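Local coordinates for ABC transporter, substrate binding protein (Mannopine) (PDB 5L9S) that serves as a periplasmic substrate-binding protein of an ABC transporter, probably capturing mannopine for uptake, at residues G103-L117 with I224-I238. Sequence-based numbering, arbitrary orientation.
Sequences GAKLQSTSTLLAYKL and IGWSYDGAFLVGDRI. With ACT (acetate ion), chain C.
The ring of Tyr115 lies with one face over the Gly225 backbone, the Gly225 C atom 3.6 Å above its plane, while an acetate ion sits at its edge and accepts a hydrogen bond from Tyr115 OH. With CG wedged between backbone N and carbonyl carbon (chi1 50°), the ring folds back across the partner strand, where a residue without a side chain leaves it room. On the guanidinium of Arg237, Lys105 CD rests over one face; at the edge, NE and NH2 both grip Gly103 O side-on, each at 2.8 Å. Lys105 NZ comes to 3.6 Å from Arg237 NH1, but pairs with Glu66, while Arg237 NH2 also reaches Asp97 O. The two segments form a long antiparallel ladder joining the two lobes of this type 2 periplasmic-binding-protein fold, with bonds such as Thr109 N to Val234 O (2.8 Å). A type II turn from Tyr228 to Ala231 interrupts it, and a water bridges Leu113 N to Ser227 O and Asp229 O. Beside this corner Leu112 CD2 lies 3.8 Å from Trp226 CD1 and 3.7 Å from Tyr228 CD1; Trp226 NE1 donates in its ring plane to Tyr228 OH, steadying both rings.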
ATOM      1  N   GLY A 103      -1.083 -13.536   4.785  1.00 54.80           N
ATOM      2  CA  GLY A 103      -0.913 -13.642   3.342  1.00 52.40           C
ATOM      3  C   GLY A 103       0.417 -13.199   2.778  1.00 52.51           C
ATOM      4  O   GLY A 103       1.287 -12.724   3.516  1.00 49.30           O
ATOM      5  N   ALA A 104       0.574 -13.365   1.440  1.00 47.94           N
ATOM      6  CA  ALA A 104       1.778 -13.021   0.701  1.00 45.37           C
ATOM      7  C   ALA A 104       1.637 -11.629   0.142  1.00 47.81           C
ATOM      8  O   ALA A 104       0.544 -11.275  -0.268  1.00 48.00           O
ATOM      9  CB  ALA A 104       1.995 -14.014  -0.428  1.00 46.73           C
ATOM     10  N   LYS A 105       2.727 -10.834   0.099  1.00 41.31           N
ATOM     11  CA  LYS A 105       2.666  -9.496  -0.470  1.00 37.72           C
ATOM     12  C   LYS A 105       2.517  -9.594  -1.991  1.00 43.99           C
ATOM     13  O   LYS A 105       3.257 -10.325  -2.653  1.00 44.49           O
ATOM     14  CB  LYS A 105       3.909  -8.660  -0.113  1.00 36.42           C
ATOM     15  CG  LYS A 105       3.660  -7.142  -0.143  1.00 39.52           C
ATOM     16  CD  LYS A 105       3.395  -6.531   1.277  1.00 43.76           C
ATOM     17  CE  LYS A 105       4.657  -6.093   1.990  1.00 46.77           C
ATOM     18  NZ  LYS A 105       4.466  -5.901   3.456  1.00 61.75           N
ATOM     19  N   LEU A 106       1.553  -8.857  -2.538  1.00 40.50           N
ATOM     20  CA  LEU A 106       1.371  -8.815  -3.975  1.00 39.36           C
ATOM     21  C   LEU A 106       2.162  -7.620  -4.474  1.00 43.64           C
ATOM     22  O   LEU A 106       3.109  -7.786  -5.244  1.00 45.63           O
ATOM     23  CB  LEU A 106      -0.110  -8.688  -4.335  1.00 38.73           C
ATOM     24  CG  LEU A 106      -0.410  -8.706  -5.805  1.00 43.52           C
ATOM     25  CD1 LEU A 106      -0.347 -10.115  -6.366  1.00 45.42           C
ATOM     26  CD2 LEU A 106      -1.752  -8.109  -6.073  1.00 45.91           C
ATOM     27  N   GLN A 107       1.798  -6.416  -4.014  1.00 36.67           N
ATOM     28  CA  GLN A 107       2.443  -5.173  -4.433  1.00 35.41           C
ATOM     29  C   GLN A 107       2.199  -4.104  -3.378  1.00 44.08           C
ATOM     30  O   GLN A 107       1.229  -4.215  -2.628  1.00 44.74           O
ATOM     31  CB  GLN A 107       1.926  -4.717  -5.816  1.00 35.11           C
ATOM     32  CG  GLN A 107       0.401  -4.689  -5.974  1.00 45.60           C
ATOM     33  CD  GLN A 107      -0.360  -3.540  -5.357  1.00 59.38           C
ATOM     34  OE1 GLN A 107      -1.591  -3.594  -5.302  1.00 52.75           O
ATOM     35  NE2 GLN A 107       0.301  -2.480  -4.876  1.00 55.22           N
ATOM     36  N   SER A 108       3.027  -3.043  -3.359  1.00 41.33           N
ATOM     37  CA  SER A 108       2.860  -1.953  -2.393  1.00 39.92           C
ATOM     38  C   SER A 108       2.810  -0.581  -3.071  1.00 42.16           C
ATOM     39  O   SER A 108       3.360  -0.365  -4.147  1.00 42.14           O
ATOM     40  CB  SER A 108       3.916  -2.000  -1.290  1.00 43.80           C
ATOM     41  OG  SER A 108       3.814  -3.134  -0.452  1.00 53.25           O
ATOM     42  N   THR A 109       2.121   0.332  -2.437  1.00 39.53           N
ATOM     43  CA  THR A 109       1.916   1.648  -2.964  1.00 40.66           C
ATOM     44  C   THR A 109       2.469   2.631  -1.951  1.00 44.26           C
ATOM     45  O   THR A 109       2.527   2.331  -0.754  1.00 45.16           O
ATOM     46  CB  THR A 109       0.432   1.767  -3.401  1.00 58.99           C
ATOM     47  OG1 THR A 109       0.346   1.149  -4.687  1.00 61.61           O
ATOM     48  CG2 THR A 109      -0.037   3.185  -3.564  1.00 64.53           C
ATOM     49  N   SER A 110       2.922   3.779  -2.433  1.00 38.54           N
ATOM     50  CA  SER A 110       3.495   4.799  -1.585  1.00 37.40           C
ATOM     51  C   SER A 110       2.558   5.975  -1.333  1.00 40.55           C
ATOM     52  O   SER A 110       1.751   6.344  -2.186  1.00 39.93           O
ATOM     53  CB  SER A 110       4.816   5.296  -2.168  1.00 38.45           C
ATOM     54  OG  SER A 110       5.816   4.291  -2.186  1.00 46.37           O
ATOM     55  N   THR A 111       2.657   6.529  -0.131  1.00 37.15           N
ATOM     56  CA  THR A 111       1.982   7.748   0.314  1.00 37.58           C
ATOM     57  C   THR A 111       3.191   8.557   0.755  1.00 40.70           C
ATOM     58  O   THR A 111       3.954   8.120   1.607  1.00 40.47           O
ATOM     59  CB  THR A 111       0.937   7.511   1.437  1.00 44.39           C
ATOM     60  OG1 THR A 111       0.002   6.505   1.043  1.00 41.65           O
ATOM     61  CG2 THR A 111       0.144   8.759   1.746  1.00 37.23           C
ATOM     62  N   LEU A 112       3.451   9.646   0.065  1.00 37.53           N
ATOM     63  CA  LEU A 112       4.645  10.418   0.329  1.00 37.77           C
ATOM     64  C   LEU A 112       4.440  11.916   0.255  1.00 41.18           C
ATOM     65  O   LEU A 112       3.348  12.395  -0.057  1.00 40.99           O
ATOM     66  CB  LEU A 112       5.781   9.993  -0.652  1.00 37.20           C
ATOM     67  CG  LEU A 112       5.472   9.639  -2.124  1.00 39.09           C
ATOM     68  CD1 LEU A 112       4.752  10.770  -2.880  1.00 39.61           C
ATOM     69  CD2 LEU A 112       6.722   9.304  -2.826  1.00 40.67           C
ATOM     70  N   LEU A 113       5.531  12.638   0.503  1.00 36.58           N
ATOM     71  CA  LEU A 113       5.633  14.068   0.447  1.00 37.10           C
ATOM     72  C   LEU A 113       5.818  14.445  -1.007  1.00 40.13           C
ATOM     73  O   LEU A 113       6.776  14.020  -1.647  1.00 38.58           O
ATOM     74  CB  LEU A 113       6.849  14.520   1.286  1.00 38.58           C
ATOM     75  CG  LEU A 113       7.241  16.003   1.211  1.00 45.67           C
ATOM     76  CD1 LEU A 113       6.202  16.870   1.797  1.00 46.53           C
ATOM     77  CD2 LEU A 113       8.503  16.237   1.925  1.00 50.52           C
ATOM     78  N   ALA A 114       4.878  15.210  -1.530  1.00 39.16           N
ATOM     79  CA  ALA A 114       4.897  15.728  -2.883  1.00 40.06           C
ATOM     80  C   ALA A 114       4.778  17.250  -2.755  1.00 46.53           C
ATOM     81  O   ALA A 114       4.197  17.760  -1.786  1.00 45.66           O
ATOM     82  CB  ALA A 114       3.742  15.166  -3.672  1.00 40.29           C
ATOM     83  N   TYR A 115       5.389  17.972  -3.700  1.00 43.37           N
ATOM     84  CA  TYR A 115       5.441  19.428  -3.705  1.00 43.62           C
ATOM     85  C   TYR A 115       5.412  20.026  -5.119  1.00 46.83           C
ATOM     86  O   TYR A 115       5.815  19.363  -6.083  1.00 43.52           O
ATOM     87  CB  TYR A 115       6.720  19.888  -2.959  1.00 44.48           C
ATOM     88  CG  TYR A 115       7.969  19.182  -3.438  1.00 44.40           C
ATOM     89  CD1 TYR A 115       8.605  19.571  -4.612  1.00 46.41           C
ATOM     90  CD2 TYR A 115       8.484  18.091  -2.747  1.00 44.37           C
ATOM     91  CE1 TYR A 115       9.699  18.870  -5.106  1.00 46.58           C
ATOM     92  CE2 TYR A 115       9.590  17.384  -3.230  1.00 44.92           C
ATOM     93  CZ  TYR A 115      10.209  17.794  -4.400  1.00 53.26           C
ATOM     94  OH  TYR A 115      11.298  17.114  -4.901  1.00 56.85           O
ATOM     95  N   LYS A 116       4.976  21.303  -5.234  1.00 46.68           N
ATOM     96  CA  LYS A 116       5.064  22.040  -6.508  1.00 48.89           C
ATOM     97  C   LYS A 116       6.490  22.569  -6.586  1.00 54.14           C
ATOM     98  O   LYS A 116       6.985  23.108  -5.595  1.00 53.91           O
ATOM     99  CB  LYS A 116       4.079  23.227  -6.577  1.00 53.57           C
ATOM    100  CG  LYS A 116       4.013  23.869  -7.962  1.00 53.01           C
ATOM    101  CD  LYS A 116       2.981  24.924  -8.052  1.00 73.92           C
ATOM    102  CE  LYS A 116       3.090  25.726  -9.331  1.00 89.38           C
ATOM    103  NZ  LYS A 116       2.050  26.790  -9.407  1.00 96.35           N
ATOM    104  N   LEU A 117       7.154  22.403  -7.733  1.00 52.78           N
ATOM    105  CA  LEU A 117       8.525  22.885  -7.906  1.00 54.53           C
ATOM    106  C   LEU A 117       8.568  24.407  -7.872  1.00 66.89           C
ATOM    107  O   LEU A 117       7.806  25.069  -8.585  1.00 69.48           O
ATOM    108  CB  LEU A 117       9.180  22.346  -9.191  1.00 53.72           C
ATOM    109  CG  LEU A 117       9.097  20.839  -9.478  1.00 54.36           C
ATOM    110  CD1 LEU A 117       9.664  20.531 -10.845  1.00 55.09           C
ATOM    111  CD2 LEU A 117       9.840  20.033  -8.449  1.00 54.53           C
ATOM    112  N   ILE A 224       5.588  19.095 -10.560  1.00 47.74           N
ATOM    113  CA  ILE A 224       5.504  18.370  -9.308  1.00 44.85           C
ATOM    114  C   ILE A 224       6.733  17.495  -9.101  1.00 53.19           C
ATOM    115  O   ILE A 224       7.260  16.900 -10.043  1.00 55.87           O
ATOM    116  CB  ILE A 224       4.170  17.532  -9.219  1.00 44.69           C
ATOM    117  CG1 ILE A 224       3.928  16.977  -7.776  1.00 41.61           C
ATOM    118  CG2 ILE A 224       4.072  16.434 -10.290  1.00 43.14           C
ATOM    119  CD1 ILE A 224       2.610  16.380  -7.498  1.00 39.97           C
ATOM    120  N   GLY A 225       7.141  17.416  -7.847  1.00 48.45           N
ATOM    121  CA  GLY A 225       8.209  16.556  -7.387  1.00 46.59           C
ATOM    122  C   GLY A 225       7.753  15.787  -6.164  1.00 46.04           C
ATOM    123  O   GLY A 225       6.691  16.059  -5.610  1.00 44.11           O
ATOM    124  N   TRP A 226       8.550  14.831  -5.726  1.00 42.30           N
ATOM    125  CA  TRP A 226       8.241  14.086  -4.519  1.00 41.31           C
ATOM    126  C   TRP A 226       9.498  13.581  -3.880  1.00 44.10           C
ATOM    127  O   TRP A 226      10.559  13.566  -4.522  1.00 44.76           O
ATOM    128  CB  TRP A 226       7.217  12.953  -4.752  1.00 39.27           C
ATOM    129  CG  TRP A 226       7.573  12.016  -5.864  1.00 39.77           C
ATOM    130  CD1 TRP A 226       8.386  10.926  -5.799  1.00 41.40           C
ATOM    131  CD2 TRP A 226       7.104  12.088  -7.215  1.00 40.39           C
ATOM    132  NE1 TRP A 226       8.466  10.319  -7.035  1.00 40.89           N
ATOM    133  CE2 TRP A 226       7.683  11.009  -7.918  1.00 43.49           C
ATOM    134  CE3 TRP A 226       6.265  12.974  -7.907  1.00 42.39           C
ATOM    135  CZ2 TRP A 226       7.421  10.773  -9.264  1.00 43.39           C
ATOM    136  CZ3 TRP A 226       6.033  12.756  -9.252  1.00 44.19           C
ATOM    137  CH2 TRP A 226       6.605  11.668  -9.914  1.00 44.45           C
ATOM    138  N   SER A 227       9.390  13.193  -2.596  1.00 38.47           N
ATOM    139  CA  SER A 227      10.512  12.640  -1.850  1.00 37.27           C
ATOM    140  C   SER A 227      10.173  11.264  -1.244  1.00 39.38           C
ATOM    141  O   SER A 227       9.075  11.085  -0.717  1.00 37.38           O
ATOM    142  CB  SER A 227      10.948  13.633  -0.778  1.00 38.53           C
ATOM    143  OG  SER A 227      11.894  12.999   0.057  1.00 44.67           O
ATOM    144  N   TYR A 228      11.121  10.307  -1.298  1.00 37.10           N
ATOM    145  CA  TYR A 228      10.938   8.964  -0.703  1.00 35.75           C
ATOM    146  C   TYR A 228      11.346   8.905   0.755  1.00 38.67           C
ATOM    147  O   TYR A 228      11.179   7.861   1.365  1.00 40.25           O
ATOM    148  CB  TYR A 228      11.647   7.847  -1.506  1.00 36.04           C
ATOM    149  CG  TYR A 228      11.220   7.785  -2.952  1.00 37.27           C
ATOM    150  CD1 TYR A 228       9.902   7.496  -3.301  1.00 38.13           C
ATOM    151  CD2 TYR A 228      12.127   8.023  -3.973  1.00 38.61           C
ATOM    152  CE1 TYR A 228       9.492   7.502  -4.633  1.00 37.63           C
ATOM    153  CE2 TYR A 228      11.729   8.034  -5.302  1.00 40.10           C
ATOM    154  CZ  TYR A 228      10.413   7.767  -5.628  1.00 45.51           C
ATOM    155  OH  TYR A 228      10.040   7.781  -6.948  1.00 50.51           O
ATOM    156  N   ASP A 229      11.859  10.009   1.316  1.00 33.97           N
ATOM    157  CA  ASP A 229      12.271  10.099   2.709  1.00 35.16           C
ATOM    158  C   ASP A 229      11.008  10.086   3.588  1.00 40.71           C
ATOM    159  O   ASP A 229      10.142  10.980   3.470  1.00 40.48           O
ATOM    160  CB  ASP A 229      13.100  11.367   2.942  1.00 39.43           C
ATOM    161  CG  ASP A 229      13.903  11.351   4.218  1.00 58.43           C
ATOM    162  OD1 ASP A 229      13.353  11.769   5.265  1.00 59.64           O
ATOM    163  OD2 ASP A 229      15.111  11.011   4.155  1.00 68.46           O
ATOM    164  N   GLY A 230      10.888   9.015   4.388  1.00 37.47           N
ATOM    165  CA  GLY A 230       9.753   8.779   5.264  1.00 37.67           C
ATOM    166  C   GLY A 230       8.465   8.442   4.532  1.00 43.10           C
ATOM    167  O   GLY A 230       7.378   8.578   5.107  1.00 43.16           O
ATOM    168  N   ALA A 231       8.568   7.992   3.257  1.00 37.76           N
ATOM    169  CA  ALA A 231       7.388   7.595   2.478  1.00 36.16           C
ATOM    170  C   ALA A 231       6.754   6.353   3.105  1.00 35.39           C
ATOM    171  O   ALA A 231       7.458   5.501   3.627  1.00 33.09           O
ATOM    172  CB  ALA A 231       7.786   7.295   1.039  1.00 36.97           C
ATOM    173  N   PHE A 232       5.430   6.267   3.090  1.00 32.68           N
ATOM    174  CA  PHE A 232       4.724   5.126   3.653  1.00 32.59           C
ATOM    175  C   PHE A 232       4.420   4.093   2.560  1.00 36.66           C
ATOM    176  O   PHE A 232       3.653   4.371   1.631  1.00 35.57           O
ATOM    177  CB  PHE A 232       3.474   5.589   4.417  1.00 34.73           C
ATOM    178  CG  PHE A 232       3.778   6.625   5.480  1.00 37.43           C
ATOM    179  CD1 PHE A 232       4.200   6.243   6.756  1.00 40.51           C
ATOM    180  CD2 PHE A 232       3.639   7.985   5.211  1.00 40.12           C
ATOM    181  CE1 PHE A 232       4.515   7.203   7.726  1.00 42.09           C
ATOM    182  CE2 PHE A 232       3.942   8.944   6.192  1.00 43.07           C
ATOM    183  CZ  PHE A 232       4.389   8.546   7.434  1.00 41.20           C
ATOM    184  N   LEU A 233       5.062   2.915   2.654  1.00 35.28           N
ATOM    185  CA  LEU A 233       4.871   1.811   1.698  1.00 35.91           C
ATOM    186  C   LEU A 233       3.894   0.812   2.239  1.00 41.01           C
ATOM    187  O   LEU A 233       4.224   0.059   3.144  1.00 43.06           O
ATOM    188  CB  LEU A 233       6.199   1.147   1.333  1.00 35.96           C
ATOM    189  CG  LEU A 233       6.193   0.283   0.075  1.00 38.47           C
ATOM    190  CD1 LEU A 233       6.056   1.113  -1.186  1.00 37.48           C
ATOM    191  CD2 LEU A 233       7.425  -0.570   0.011  1.00 39.65           C
ATOM    192  N   VAL A 234       2.660   0.864   1.740  1.00 39.14           N
ATOM    193  CA  VAL A 234       1.544   0.028   2.192  1.00 40.18           C
ATOM    194  C   VAL A 234       0.999  -0.721   0.995  1.00 43.74           C
ATOM    195  O   VAL A 234       0.692  -0.120  -0.033  1.00 43.65           O
ATOM    196  CB  VAL A 234       0.426   0.880   2.894  1.00 45.34           C
ATOM    197  CG1 VAL A 234      -0.679  -0.003   3.471  1.00 46.36           C
ATOM    198  CG2 VAL A 234       1.002   1.769   3.995  1.00 45.48           C
ATOM    199  N   GLY A 235       0.828  -2.014   1.140  1.00 40.38           N
ATOM    200  CA  GLY A 235       0.269  -2.788   0.044  1.00 40.59           C
ATOM    201  C   GLY A 235      -0.834  -3.767   0.371  1.00 44.74           C
ATOM    202  O   GLY A 235      -1.492  -3.689   1.417  1.00 45.59           O
ATOM    203  N   ASP A 236      -1.060  -4.662  -0.594  1.00 39.75           N
ATOM    204  CA  ASP A 236      -2.068  -5.710  -0.579  1.00 39.94           C
ATOM    205  C   ASP A 236      -1.431  -7.053  -0.374  1.00 40.86           C
ATOM    206  O   ASP A 236      -0.330  -7.300  -0.874  1.00 41.50           O
ATOM    207  CB  ASP A 236      -2.868  -5.721  -1.908  1.00 41.48           C
ATOM    208  CG  ASP A 236      -3.861  -4.577  -2.111  1.00 57.67           C
ATOM    209  OD1 ASP A 236      -3.895  -3.647  -1.263  1.00 57.31           O
ATOM    210  OD2 ASP A 236      -4.605  -4.611  -3.115  1.00 67.56           O
ATOM    211  N   ARG A 237      -2.146  -7.932   0.297  1.00 36.14           N
ATOM    212  CA  ARG A 237      -1.734  -9.305   0.535  1.00 38.15           C
ATOM    213  C   ARG A 237      -2.665 -10.289  -0.188  1.00 43.49           C
ATOM    214  O   ARG A 237      -3.843  -9.989  -0.360  1.00 42.63           O
ATOM    215  CB  ARG A 237      -1.674  -9.610   2.048  1.00 38.97           C
ATOM    216  CG  ARG A 237      -0.834  -8.601   2.829  1.00 49.99           C
ATOM    217  CD  ARG A 237      -0.284  -9.119   4.138  1.00 51.41           C
ATOM    218  NE  ARG A 237       0.847  -9.981   3.853  1.00 54.54           N
ATOM    219  CZ  ARG A 237       2.118  -9.683   4.095  1.00 61.89           C
ATOM    220  NH1 ARG A 237       2.437  -8.568   4.741  1.00 32.47           N
ATOM    221  NH2 ARG A 237       3.074 -10.520   3.735  1.00 55.79           N
ATOM    222  N   ILE A 238      -2.124 -11.451  -0.638  1.00 43.25           N
ATOM    223  CA  ILE A 238      -2.885 -12.546  -1.266  1.00 44.40           C
ATOM    224  C   ILE A 238      -3.194 -13.459  -0.094  1.00 49.83           C
ATOM    225  O   ILE A 238      -2.268 -14.012   0.492  1.00 50.50           O
ATOM    226  CB  ILE A 238      -2.108 -13.327  -2.379  1.00 47.84           C
ATOM    227  CG1 ILE A 238      -1.281 -12.387  -3.310  1.00 45.92           C
ATOM    228  CG2 ILE A 238      -3.062 -14.265  -3.179  1.00 48.24           C
ATOM    229  CD1 ILE A 238       0.003 -13.029  -3.900  1.00 47.76           C
TER
HETATM  230  C   ACT C 401      12.964  18.097  -7.744  1.00 83.77           C
HETATM  231  O   ACT C 401      12.029  17.288  -8.062  1.00 82.54           O
HETATM  232  OXT ACT C 401      13.098  18.666  -6.616  1.00 84.18           O
HETATM  233  CH3 ACT C 401      14.041  18.421  -8.820  1.00 82.25           C
HETATM  234  O   HOH W   1       0.811   4.048   1.443  1.00 50.98           O
HETATM  235  O   HOH W   2       7.835  10.812   1.673  1.00 27.62           O